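Local coordinates for protein putative xanthine dehydrogenase YAGS fad-binding subunit (Escherichia coli, PDB 5G5G) that probably oxidises aldehydes as the molybdenum subunit of a periplasmic aldehyde oxidase, holding its molybdenum centre on a pterin cytosine dinucleotide, at residues F169-K175 and R290-Q295; D366-E370 and I712-D716; A49-I53 and E118-R124; M188-H193 and R272-P276. One frame throughout, in Å; residues are numbered along the deposited sequence.

Interaction 1: residues F169-K175 and R290-Q295; sequences FTSAAVK and RIGADQ
A classic beta bulge, in which Ala173 and Val174 both face Ala293, opens the edge strand 174-182 of a mixed sheet in the molybdopterin-binding part of the chain. Beyond the bulge the strand runs antiparallel to strand 285-293. Val174 and Ala293 are a hydrogen-bonded pair: Val174 N gives to Ala293 O at 3.1 Å, and Ala293 N returns a nearly straight bond to Val174 O, 2.8 Å at 170°. On that face Val174 CG1 meets Ala293 CB, and Val174 goes on to touch Leu368 of helix 354-372. The next pair, Lys175 with Gly292, is non-hydrogen-bonded and lies under the turn that leaves helix 165-171. There Ala172 CB sits 3.8 Å from Gly292 CA, a close approach that the absence of a side chain on Gly292 allows.

Phe169, its CG anti to the backbone N (chi1 -174°), lowers its ring beside the strand, with its CE1 edge close to Ile291 N. Arg290 crosses one face in an off-centre cation-pi contact, Arg290 CZ being 4.7 Å from the centroid of the Phe169 ring and the two planes turned well away from parallel. Over the opposite face runs the aliphatic part of Lys175, whose CD stands 3.7 Å above the plane of the Phe169 ring. The lysine chain bends at chi3 (76°) and brings its ammonium back to the helix end. Lys175 NZ gives one bond to Ala172 O at 2.9 Å and another of 2.9 Å to Phe169 O, which also accepts from Ala172 N.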
loop_
_atom_site.group_PDB
_atom_site.type_symbol
_atom_site.label_atom_id
_atom_site.label_comp_id
_atom_site.label_asym_id
_atom_site.label_seq_id
_atom_site.Cartn_x
_atom_site.Cartn_y
_atom_site.Cartn_z
ATOM N N PHE C 169 -8.929 18.473 37.223
ATOM C CA PHE C 169 -9.757 18.664 36.019
ATOM C C PHE C 169 -10.935 19.570 36.366
ATOM O O PHE C 169 -11.228 20.511 35.627
ATOM C CB PHE C 169 -10.290 17.345 35.488
ATOM C CG PHE C 169 -11.023 17.481 34.178
ATOM C CD1 PHE C 169 -10.354 17.704 32.997
ATOM C CD2 PHE C 169 -12.434 17.451 34.157
ATOM C CE1 PHE C 169 -11.039 17.798 31.794
ATOM C CE2 PHE C 169 -13.122 17.547 32.955
ATOM C CZ PHE C 169 -12.427 17.679 31.762
ATOM N N THR C 170 -11.546 19.305 37.515
ATOM C CA THR C 170 -12.647 20.127 38.033
ATOM C C THR C 170 -12.185 21.570 38.217
ATOM O O THR C 170 -12.899 22.514 37.852
ATOM C CB THR C 170 -13.194 19.532 39.342
ATOM O OG1 THR C 170 -13.788 18.258 39.050
ATOM C CG2 THR C 170 -14.231 20.482 39.985
ATOM N N SER C 171 -10.986 21.743 38.778
ATOM C CA SER C 171 -10.445 23.077 39.093
ATOM C C SER C 171 -9.985 23.868 37.860
ATOM O O SER C 171 -9.803 25.077 37.905
ATOM C CB SER C 171 -9.255 22.939 40.048
ATOM O OG SER C 171 -9.695 22.383 41.297
ATOM N N ALA C 172 -9.683 23.180 36.784
ATOM C CA ALA C 172 -9.069 23.803 35.623
ATOM C C ALA C 172 -9.945 24.912 35.020
ATOM O O ALA C 172 -11.157 24.766 34.984
ATOM C CB ALA C 172 -8.769 22.761 34.568
ATOM N N ALA C 173 -9.291 25.990 34.577
ATOM C CA ALA C 173 -9.962 27.139 33.963
ATOM C C ALA C 173 -10.520 26.823 32.610
ATOM O O ALA C 173 -11.536 27.372 32.222
ATOM C CB ALA C 173 -8.999 28.331 33.843
ATOM N N VAL C 174 -9.872 25.943 31.872
ATOM C CA VAL C 174 -10.316 25.655 30.512
ATOM C C VAL C 174 -10.046 24.196 30.291
ATOM O O VAL C 174 -9.014 23.690 30.749
ATOM C CB VAL C 174 -9.593 26.548 29.478
ATOM C CG1 VAL C 174 -8.099 26.395 29.519
ATOM C CG2 VAL C 174 -10.026 26.233 28.071
ATOM N N LYS C 175 -10.991 23.493 29.679
ATOM C CA LYS C 175 -10.802 22.083 29.507
ATOM C C LYS C 175 -11.564 21.496 28.350
ATOM O O LYS C 175 -12.514 22.095 27.876
ATOM C CB LYS C 175 -11.199 21.346 30.776
ATOM C CG LYS C 175 -12.685 21.391 31.087
ATOM C CD LYS C 175 -13.027 21.272 32.557
ATOM C CE LYS C 175 -12.758 22.585 33.293
ATOM N NZ LYS C 175 -12.995 22.584 34.758
ATOM N N ARG C 290 -9.379 13.742 28.321
ATOM C CA ARG C 290 -9.884 14.828 29.153
ATOM C C ARG C 290 -8.640 15.626 29.574
ATOM O O ARG C 290 -7.750 15.082 30.261
ATOM C CB ARG C 290 -10.646 14.293 30.346
ATOM C CG ARG C 290 -11.796 13.368 29.940
ATOM C CD ARG C 290 -12.267 12.599 31.149
ATOM N NE ARG C 290 -13.069 13.441 31.958
ATOM C CZ ARG C 290 -13.364 13.232 33.257
ATOM N NH1 ARG C 290 -12.861 12.175 33.943
ATOM N NH2 ARG C 290 -14.170 14.087 33.883
ATOM N N ILE C 291 -8.550 16.870 29.114
ATOM C CA ILE C 291 -7.384 17.715 29.386
ATOM C C ILE C 291 -7.834 19.070 29.885
ATOM O O ILE C 291 -8.672 19.701 29.289
ATOM C CB ILE C 291 -6.485 17.917 28.159
ATOM C CG1 ILE C 291 -6.345 16.583 27.382
ATOM C CG2 ILE C 291 -5.135 18.466 28.597
ATOM C CD1 ILE C 291 -5.488 16.636 26.134
ATOM N N GLY C 292 -7.224 19.517 30.988
ATOM C CA GLY C 292 -7.493 20.825 31.538
ATOM C C GLY C 292 -6.252 21.639 31.738
ATOM O O GLY C 292 -5.172 21.075 32.012
ATOM N N ALA C 293 -6.414 22.955 31.610
ATOM C CA ALA C 293 -5.329 23.913 31.799
ATOM C C ALA C 293 -5.773 25.059 32.696
ATOM O O ALA C 293 -6.964 25.307 32.884
ATOM C CB ALA C 293 -4.895 24.480 30.447
ATOM N N ASP C 294 -4.789 25.753 33.248
ATOM C CA ASP C 294 -5.063 26.907 34.071
ATOM C C ASP C 294 -5.310 28.154 33.208
ATOM O O ASP C 294 -5.261 28.068 31.965
ATOM C CB ASP C 294 -3.975 27.092 35.146
ATOM C CG ASP C 294 -2.628 27.578 34.608
ATOM O OD1 ASP C 294 -2.483 28.056 33.455
ATOM O OD2 ASP C 294 -1.688 27.515 35.436
ATOM N N GLN C 295 -5.520 29.291 33.886
ATOM C CA GLN C 295 -5.746 30.585 33.241
ATOM C C GLN C 295 -4.600 31.027 32.321
ATOM O O GLN C 295 -4.846 31.742 31.389
ATOM C CB GLN C 295 -6.047 31.684 34.310
ATOM C CG GLN C 295 -7.439 31.487 34.913
ATOM C CD GLN C 295 -7.781 32.383 36.106
ATOM O OE1 GLN C 295 -6.942 33.149 36.626
ATOM N NE2 GLN C 295 -9.039 32.282 36.557
#

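Interaction 2: residues D366-E370 and I712-D716; sequences DELAE and IRVRD
Asp366 OD2 is gripped by both terminal nitrogens of Arg713: NH1 at 2.9 Å comes in on the anti lone pair of OD2, while NH2 at 3.1 Å arrives from above the carboxylate plane. Both lie end-on, with the oxygen near the guanidinium plane. The same Arg713 NH2 also gives to Glu370 OE1 at 2.9 Å, so one arginine links two acids a turn apart on helix 354-372. Both carboxylates stand steeply to the guanidinium, at 76°. A water continues the network, accepting from Arg713 NE and donating to Glu370 OE1.

Between those acids Glu367 plays two parts. Its CG lies over the centre of the Arg713 guanidinium, 3.6 Å above the plane, and its carboxylate reaches on to Arg715. That second salt bridge is side-on and paired, with Arg715 NH2 to Glu367 OE1 at 2.8 Å and Arg715 NE to Glu367 OE2 at 2.9 Å; Tyr180 OH also bonds to OE2. Arg713 bends at chi2 (-79°), which turns its guanidinium toward the helix while its CB lies against a face of the Arg715 guanidinium. Tyr707 binds Glu370 OE2 through its hydroxyl and makes a cation-pi contact with Arg713.

A leucine in place of Arg713 would probably leave the buried Asp366 and its neighbour Glu370 without their shared positive partner and deprive the water of a donor. Two arginines set against three helix acids thus fasten the loop after helix 698-710 to helix 354-372 by charge, and the cationic side probably favours ionised carboxylates.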
loop_
_atom_site.group_PDB
_atom_site.type_symbol
_atom_site.label_atom_id
_atom_site.label_comp_id
_atom_site.label_asym_id
_atom_site.label_seq_id
_atom_site.Cartn_x
_atom_site.Cartn_y
_atom_site.Cartn_z
ATOM N N ASP C 366 -5.004 20.631 19.926
ATOM C CA ASP C 366 -5.487 21.699 19.044
ATOM C C ASP C 366 -6.806 22.250 19.588
ATOM O O ASP C 366 -7.001 23.472 19.608
ATOM C CB ASP C 366 -5.650 21.211 17.614
ATOM C CG ASP C 366 -5.651 22.354 16.606
ATOM O OD1 ASP C 366 -4.635 23.064 16.498
ATOM O OD2 ASP C 366 -6.664 22.515 15.904
ATOM N N GLU C 367 -7.708 21.372 20.036
ATOM C CA GLU C 367 -8.992 21.826 20.632
ATOM C C GLU C 367 -8.801 22.641 21.906
ATOM O O GLU C 367 -9.452 23.673 22.092
ATOM C CB GLU C 367 -9.958 20.669 20.897
ATOM C CG GLU C 367 -10.343 19.881 19.622
ATOM C CD GLU C 367 -11.500 18.925 19.823
ATOM O OE1 GLU C 367 -12.522 19.426 20.325
ATOM O OE2 GLU C 367 -11.364 17.727 19.485
ATOM N N LEU C 368 -7.894 22.170 22.780
ATOM C CA LEU C 368 -7.655 22.870 24.017
ATOM C C LEU C 368 -6.992 24.221 23.788
ATOM O O LEU C 368 -7.382 25.197 24.390
ATOM C CB LEU C 368 -6.863 21.998 24.992
ATOM C CG LEU C 368 -6.648 22.575 26.389
ATOM C CD1 LEU C 368 -7.930 22.917 27.154
ATOM C CD2 LEU C 368 -5.788 21.596 27.181
ATOM N N ALA C 369 -6.026 24.280 22.864
ATOM C CA ALA C 369 -5.338 25.531 22.542
ATOM C C ALA C 369 -6.356 26.572 22.007
ATOM O O ALA C 369 -6.352 27.733 22.405
ATOM C CB ALA C 369 -4.220 25.281 21.530
ATOM N N GLU C 370 -7.261 26.112 21.163
ATOM C CA GLU C 370 -8.282 26.961 20.584
ATOM C C GLU C 370 -9.183 27.511 21.674
ATOM O O GLU C 370 -9.448 28.687 21.729
ATOM C CB GLU C 370 -9.102 26.162 19.551
ATOM C CG GLU C 370 -10.270 26.934 18.984
ATOM C CD GLU C 370 -11.024 26.179 17.923
ATOM O OE1 GLU C 370 -11.190 24.962 18.063
ATOM O OE2 GLU C 370 -11.452 26.826 16.939
ATOM N N ILE C 712 -14.686 22.383 10.605
ATOM C CA ILE C 712 -15.326 21.115 10.968
ATOM C C ILE C 712 -14.319 20.189 11.651
ATOM O O ILE C 712 -13.278 19.785 11.041
ATOM C CB ILE C 712 -15.920 20.402 9.720
ATOM C CG1 ILE C 712 -16.782 21.346 8.891
ATOM C CG2 ILE C 712 -16.631 19.087 10.130
ATOM C CD1 ILE C 712 -17.053 20.821 7.473
ATOM N N ARG C 713 -14.593 19.841 12.922
ATOM C CA ARG C 713 -13.792 18.835 13.619
ATOM C C ARG C 713 -14.305 17.454 13.304
ATOM O O ARG C 713 -15.512 17.206 13.382
ATOM C CB ARG C 713 -13.875 19.004 15.117
ATOM C CG ARG C 713 -13.250 20.258 15.629
ATOM C CD ARG C 713 -11.749 20.123 15.709
ATOM N NE ARG C 713 -11.223 21.328 16.339
ATOM C CZ ARG C 713 -9.932 21.645 16.386
ATOM N NH1 ARG C 713 -9.014 20.885 15.823
ATOM N NH2 ARG C 713 -9.574 22.762 16.991
ATOM N N VAL C 714 -13.427 16.568 12.870
ATOM C CA VAL C 714 -13.817 15.195 12.641
ATOM C C VAL C 714 -12.909 14.338 13.530
ATOM O O VAL C 714 -11.666 14.361 13.402
ATOM C CB VAL C 714 -13.622 14.801 11.164
ATOM C CG1 VAL C 714 -13.970 13.327 10.944
ATOM C CG2 VAL C 714 -14.433 15.737 10.278
ATOM N N ARG C 715 -13.529 13.556 14.405
ATOM C CA ARG C 715 -12.752 12.818 15.411
ATOM C C ARG C 715 -12.710 11.313 15.172
ATOM O O ARG C 715 -12.114 10.586 15.949
ATOM C CB ARG C 715 -13.311 13.148 16.802
ATOM C CG ARG C 715 -13.377 14.625 17.111
ATOM C CD ARG C 715 -13.736 14.867 18.559
ATOM N NE ARG C 715 -13.766 16.285 18.823
ATOM C CZ ARG C 715 -14.787 17.090 18.543
ATOM N NH1 ARG C 715 -15.932 16.607 18.059
ATOM N NH2 ARG C 715 -14.691 18.379 18.828
ATOM N N ASP C 716 -13.374 10.855 14.116
ATOM C CA ASP C 716 -13.355 9.464 13.676
ATOM C C ASP C 716 -12.630 9.405 12.320
ATOM O O ASP C 716 -13.116 9.891 11.302
ATOM C CB ASP C 716 -14.761 8.828 13.617
ATOM C CG ASP C 716 -15.690 9.524 12.655
ATOM O OD1 ASP C 716 -15.881 10.743 12.832
ATOM O OD2 ASP C 716 -16.233 8.856 11.730
HETATM O O HOH W 1 -13.196 23.076 17.451
#

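Interaction 3: residues A49-I53 and E118-R124; sequences AYGYI and ETFEQAR
Tyr50 lays its ring over the start of helix 120-127 where that helix packs on strand 49-55, in the alpha/beta hammerhead region. The strand runs between strands 111-117 and 266-269, and the short segments 49-53 and 120-124 lie 32° from parallel, 7.4 Å apart at their axes. CG of Tyr50 is beside the backbone N (chi1 -65°), which sets one ring face on Phe120 N, 3.4 Å from Tyr50 CG, and turns an edge to Glu118 O, 3.5 Å from Tyr50 CD1. Tyr50 OH bonds to an acidic side chain on another protein's chain. Just before the helix, Thr119 is the N-cap: its OG1 accepts from Gln122 N and also from Gln122 NE2. The Tyr50 carbonyl then passes Ala123 CB, with Ala123 O lying further along near the next tyrosine.

At Tyr52 the ring swings over the helix, its CB 3.8 Å from Ala123 CB. The CE2 edge meets Phe120 CE1 at 3.8 Å, the two rings oblique. An alanine at Tyr52 is likely to bare one flank of Phe120 and leave the stem of Arg124 without its aromatic cover. That cover is a CH-pi contact: Arg124 CA sits 3.9 Å from the centroid of the Tyr52 ring, 16° off its normal, with Arg124 CG under CZ.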
loop_
_atom_site.group_PDB
_atom_site.type_symbol
_atom_site.label_atom_id
_atom_site.label_comp_id
_atom_site.label_asym_id
_atom_site.label_seq_id
_atom_site.Cartn_x
_atom_site.Cartn_y
_atom_site.Cartn_z
ATOM N N ALA C 49 8.397 -26.856 -6.283
ATOM C CA ALA C 49 6.937 -26.942 -6.449
ATOM C C ALA C 49 6.267 -25.703 -5.839
ATOM O O ALA C 49 6.916 -24.892 -5.155
ATOM C CB ALA C 49 6.402 -28.257 -5.887
ATOM N N TYR C 50 4.999 -25.544 -6.151
ATOM C CA TYR C 50 4.207 -24.379 -5.790
ATOM C C TYR C 50 3.158 -24.750 -4.782
ATOM O O TYR C 50 2.378 -25.666 -5.003
ATOM C CB TYR C 50 3.566 -23.813 -7.033
ATOM C CG TYR C 50 4.522 -23.278 -8.044
ATOM C CD1 TYR C 50 5.169 -24.101 -8.931
ATOM C CD2 TYR C 50 4.828 -21.921 -8.084
ATOM C CE1 TYR C 50 6.047 -23.604 -9.871
ATOM C CE2 TYR C 50 5.722 -21.406 -9.025
ATOM C CZ TYR C 50 6.341 -22.260 -9.907
ATOM O OH TYR C 50 7.237 -21.732 -10.850
ATOM N N GLY C 51 3.095 -24.021 -3.670
ATOM C CA GLY C 51 2.011 -24.232 -2.725
ATOM C C GLY C 51 1.008 -23.107 -2.732
ATOM O O GLY C 51 1.400 -21.953 -2.681
ATOM N N TYR C 52 -0.281 -23.429 -2.716
ATOM C CA TYR C 52 -1.309 -22.448 -2.765
ATOM C C TYR C 52 -2.184 -22.612 -1.517
ATOM O O TYR C 52 -2.744 -23.693 -1.264
ATOM C CB TYR C 52 -2.089 -22.513 -4.069
ATOM C CG TYR C 52 -2.850 -21.249 -4.380
ATOM C CD1 TYR C 52 -4.103 -20.998 -3.801
ATOM C CD2 TYR C 52 -2.339 -20.316 -5.258
ATOM C CE1 TYR C 52 -4.808 -19.837 -4.095
ATOM C CE2 TYR C 52 -3.011 -19.154 -5.563
ATOM C CZ TYR C 52 -4.248 -18.920 -4.985
ATOM O OH TYR C 52 -4.916 -17.764 -5.274
ATOM N N ILE C 53 -2.286 -21.529 -0.758
ATOM C CA ILE C 53 -3.012 -21.495 0.503
ATOM C C ILE C 53 -4.536 -21.561 0.370
ATOM O O ILE C 53 -5.100 -20.924 -0.501
ATOM C CB ILE C 53 -2.561 -20.217 1.243
ATOM C CG1 ILE C 53 -2.121 -20.582 2.621
ATOM C CG2 ILE C 53 -3.473 -19.019 1.033
ATOM C CD1 ILE C 53 -0.631 -20.739 2.533
ATOM N N GLU C 118 2.813 -28.904 -9.391
ATOM C CA GLU C 118 3.958 -28.761 -10.281
ATOM C C GLU C 118 4.086 -27.336 -10.826
ATOM O O GLU C 118 5.200 -26.874 -11.082
ATOM C CB GLU C 118 3.812 -29.742 -11.431
ATOM C CG GLU C 118 4.033 -31.173 -10.993
ATOM C CD GLU C 118 5.492 -31.521 -10.775
ATOM O OE1 GLU C 118 6.392 -30.670 -11.026
ATOM O OE2 GLU C 118 5.753 -32.653 -10.346
ATOM N N THR C 119 2.951 -26.658 -10.957
ATOM C CA THR C 119 2.918 -25.294 -11.449
ATOM C C THR C 119 2.016 -24.434 -10.592
ATOM O O THR C 119 1.078 -24.935 -9.942
ATOM C CB THR C 119 2.464 -25.195 -12.923
ATOM O OG1 THR C 119 1.106 -25.614 -13.017
ATOM C CG2 THR C 119 3.323 -26.030 -13.808
ATOM N N PHE C 120 2.266 -23.126 -10.624
ATOM C CA PHE C 120 1.381 -22.152 -9.949
ATOM C C PHE C 120 -0.117 -22.311 -10.340
ATOM O O PHE C 120 -1.018 -22.325 -9.482
ATOM C CB PHE C 120 1.845 -20.732 -10.261
ATOM C CG PHE C 120 0.978 -19.684 -9.675
ATOM C CD1 PHE C 120 0.873 -19.541 -8.341
ATOM C CD2 PHE C 120 0.212 -18.886 -10.504
ATOM C CE1 PHE C 120 0.044 -18.587 -7.797
ATOM C CE2 PHE C 120 -0.579 -17.901 -9.983
ATOM C CZ PHE C 120 -0.704 -17.767 -8.643
ATOM N N GLU C 121 -0.378 -22.374 -11.616
ATOM C CA GLU C 121 -1.755 -22.410 -12.070
ATOM C C GLU C 121 -2.458 -23.689 -11.630
ATOM O O GLU C 121 -3.647 -23.685 -11.287
ATOM C CB GLU C 121 -1.824 -22.243 -13.602
ATOM C CG GLU C 121 -1.217 -20.889 -14.053
ATOM C CD GLU C 121 0.325 -20.883 -14.287
ATOM O OE1 GLU C 121 1.037 -21.904 -14.069
ATOM O OE2 GLU C 121 0.865 -19.767 -14.634
ATOM N N GLN C 122 -1.727 -24.799 -11.697
ATOM C CA GLN C 122 -2.311 -26.069 -11.237
ATOM C C GLN C 122 -2.584 -26.049 -9.726
ATOM O O GLN C 122 -3.640 -26.587 -9.285
ATOM C CB GLN C 122 -1.445 -27.231 -11.619
ATOM C CG GLN C 122 -1.653 -27.632 -13.077
ATOM C CD GLN C 122 -0.767 -28.737 -13.569
ATOM O OE1 GLN C 122 -1.250 -29.773 -14.071
ATOM N NE2 GLN C 122 0.554 -28.554 -13.414
ATOM N N ALA C 123 -1.684 -25.435 -8.950
ATOM C CA ALA C 123 -1.903 -25.316 -7.495
ATOM C C ALA C 123 -3.119 -24.480 -7.152
ATOM O O ALA C 123 -3.943 -24.883 -6.323
ATOM C CB ALA C 123 -0.681 -24.784 -6.812
ATOM N N ARG C 124 -3.243 -23.309 -7.813
ATOM C CA ARG C 124 -4.380 -22.431 -7.621
ATOM C C ARG C 124 -5.714 -23.127 -7.939
ATOM O O ARG C 124 -6.667 -23.068 -7.127
ATOM C CB ARG C 124 -4.225 -21.142 -8.444
ATOM C CG ARG C 124 -5.406 -20.200 -8.242
ATOM C CD ARG C 124 -5.163 -18.885 -8.961
ATOM N NE ARG C 124 -4.876 -19.123 -10.355
ATOM C CZ ARG C 124 -4.339 -18.254 -11.209
ATOM N NH1 ARG C 124 -4.005 -17.036 -10.811
ATOM N NH2 ARG C 124 -4.134 -18.621 -12.459
#

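Interaction 4: residues M188-H193 and R272-P276; sequences MAMEPH and RPSIP
Ala189 O takes both polar bonds of this contact, and both come from the Arg272 guanidinium, end-on. Arg272 NH2 reaches Ala189 O at 2.8 Å, in the carbonyl plane on a lone pair, and Arg272 NH1 reaches the same oxygen at 3.0 Å, tilted 28° from that plane. Neither bond is straight, the angles at hydrogen being 144° and 137°, as happens when two N-H groups share one acceptor. The next carbonyl, Met190 O, is also near NH2 and near the guanidinium plane, but at too poor an angle to be hydrogen-bonded. NH2 has a further partner in the backbone of another protein's chain. The arginine chain leaves its CB with CG anti to the backbone N, then bends at chi2 and again at chi3, and so curls its guanidinium against the 188-193 loop.

This loop joins strand 174-182 to strand 194-200 within the molybdopterin-binding part of the chain, and it comes close to two cofactors: the side chain of Met190 is about 4 Å from the iron-sulfur cluster and that of Ala189 about 6 Å from the pterin cytosine dinucleotide. In this enzyme family electrons leave molybdenum through such clusters.

The apolar contacts lie one turn further on, where Ile275 N bonds to Arg272 O. Ile275 CD1 comes down on Pro192, 3.8 Å from Pro192 CA and 3.9 Å from Pro192 CB, and stands at the edge of the His193 ring near its plane; His193 NE2 bonds to Gly244 O. Across the arginine's course, Pro192 CD approaches Arg272 NH2 at 3.7 Å, obliquely to the guanidinium.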
loop_
_atom_site.group_PDB
_atom_site.type_symbol
_atom_site.label_atom_id
_atom_site.label_comp_id
_atom_site.label_asym_id
_atom_site.label_seq_id
_atom_site.Cartn_x
_atom_site.Cartn_y
_atom_site.Cartn_z
ATOM N N MET C 188 -0.088 -3.422 3.868
ATOM C CA MET C 188 -0.062 -3.351 2.420
ATOM C C MET C 188 1.352 -3.240 1.862
ATOM O O MET C 188 1.609 -2.538 0.881
ATOM C CB MET C 188 -0.901 -2.183 1.883
ATOM C CG MET C 188 -2.296 -2.067 2.462
ATOM S SD MET C 188 -3.419 -3.388 1.985
ATOM C CE MET C 188 -3.702 -3.071 0.343
ATOM N N ALA C 189 2.305 -3.960 2.458
ATOM C CA ALA C 189 3.663 -3.968 1.903
ATOM C C ALA C 189 3.603 -4.513 0.494
ATOM O O ALA C 189 2.853 -5.470 0.231
ATOM C CB ALA C 189 4.598 -4.830 2.754
ATOM N N MET C 190 4.366 -3.905 -0.413
ATOM C CA MET C 190 4.151 -4.184 -1.833
ATOM C C MET C 190 4.572 -5.588 -2.185
ATOM O O MET C 190 4.030 -6.134 -3.121
ATOM C CB MET C 190 4.846 -3.153 -2.697
ATOM C CG MET C 190 4.325 -3.083 -4.130
ATOM S SD MET C 190 2.562 -2.764 -4.305
ATOM C CE MET C 190 2.366 -1.366 -3.260
ATOM N N GLU C 191 5.521 -6.186 -1.448
ATOM C CA GLU C 191 5.828 -7.615 -1.626
ATOM C C GLU C 191 4.889 -8.440 -0.765
ATOM O O GLU C 191 4.957 -8.373 0.459
ATOM C CB GLU C 191 7.311 -7.932 -1.308
ATOM C CG GLU C 191 7.687 -9.409 -1.452
ATOM C CD GLU C 191 8.948 -9.796 -0.675
ATOM O OE1 GLU C 191 9.377 -9.047 0.251
ATOM O OE2 GLU C 191 9.489 -10.868 -0.992
ATOM N N PRO C 192 4.068 -9.297 -1.407
ATOM C CA PRO C 192 3.264 -10.213 -0.637
ATOM C C PRO C 192 4.183 -11.088 0.183
ATOM O O PRO C 192 5.283 -11.466 -0.293
ATOM C CB PRO C 192 2.553 -11.062 -1.753
ATOM C CG PRO C 192 2.448 -10.151 -2.931
ATOM C CD PRO C 192 3.783 -9.404 -2.851
ATOM N N HIS C 193 3.709 -11.513 1.337
ATOM C CA HIS C 193 4.469 -12.440 2.145
ATOM C C HIS C 193 4.754 -13.693 1.298
ATOM O O HIS C 193 3.875 -14.226 0.632
ATOM C CB HIS C 193 3.687 -12.874 3.379
ATOM C CG HIS C 193 3.462 -11.797 4.380
ATOM N ND1 HIS C 193 2.655 -10.710 4.153
ATOM C CD2 HIS C 193 3.959 -11.635 5.626
ATOM C CE1 HIS C 193 2.656 -9.935 5.218
ATOM N NE2 HIS C 193 3.429 -10.478 6.132
ATOM N N ARG C 272 -2.514 -11.554 -2.577
ATOM C CA ARG C 272 -2.856 -10.236 -2.055
ATOM C C ARG C 272 -4.271 -10.227 -1.399
ATOM O O ARG C 272 -4.414 -9.663 -0.299
ATOM C CB ARG C 272 -2.723 -9.145 -3.126
ATOM C CG ARG C 272 -3.044 -7.745 -2.640
ATOM C CD ARG C 272 -2.155 -7.264 -1.521
ATOM N NE ARG C 272 -0.805 -7.143 -2.002
ATOM C CZ ARG C 272 0.239 -6.797 -1.274
ATOM N NH1 ARG C 272 0.101 -6.564 0.045
ATOM N NH2 ARG C 272 1.422 -6.698 -1.877
ATOM N N PRO C 273 -5.291 -10.780 -2.057
ATOM C CA PRO C 273 -6.628 -10.760 -1.419
ATOM C C PRO C 273 -6.749 -11.460 -0.069
ATOM O O PRO C 273 -7.708 -11.162 0.677
ATOM C CB PRO C 273 -7.558 -11.390 -2.468
ATOM C CG PRO C 273 -6.812 -11.384 -3.753
ATOM C CD PRO C 273 -5.361 -11.324 -3.436
ATOM N N SER C 274 -5.824 -12.362 0.243
ATOM C CA SER C 274 -5.815 -13.062 1.525
ATOM C C SER C 274 -5.056 -12.341 2.625
ATOM O O SER C 274 -5.243 -12.674 3.804
ATOM C CB SER C 274 -5.196 -14.440 1.380
ATOM O OG SER C 274 -3.802 -14.356 1.252
ATOM N N ILE C 275 -4.210 -11.385 2.261
ATOM C CA ILE C 275 -3.287 -10.765 3.204
ATOM C C ILE C 275 -4.002 -9.978 4.314
ATOM O O ILE C 275 -3.743 -10.221 5.465
ATOM C CB ILE C 275 -2.132 -10.008 2.530
ATOM C CG1 ILE C 275 -1.234 -11.041 1.829
ATOM C CG2 ILE C 275 -1.332 -9.204 3.563
ATOM C CD1 ILE C 275 -0.168 -10.424 0.967
ATOM N N PRO C 276 -4.939 -9.112 3.963
ATOM C CA PRO C 276 -5.477 -8.269 5.039
ATOM C C PRO C 276 -6.183 -9.017 6.200
ATOM O O PRO C 276 -6.083 -8.566 7.357
ATOM C CB PRO C 276 -6.392 -7.299 4.296
ATOM C CG PRO C 276 -5.777 -7.192 2.955
ATOM C CD PRO C 276 -5.329 -8.609 2.644
#

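From the N terminus, interaction 3 closes first, joining strand 49-55 to the helix that follows its neighbouring strand 111-117. Interaction 1 opens next at 169-175, and before it closes at 290-295, interaction 4 opens and closes inside its loop. Interaction 2, the longest span, comes last and brings the loop after helix 698-710 back to helix 354-372. No two contacts cross. Interactions 1 and 2 share a packed border, with Ile291 CG2 3.5 Å from Leu368 CD2, so helix 354-372 packs on the sheet through Leu368 and, through interaction 2, also holds that loop. Interactions 3 and 4, nearest atoms about 5 Å apart, lie on one side of the chain's centre, interaction 3 opposite interaction 1.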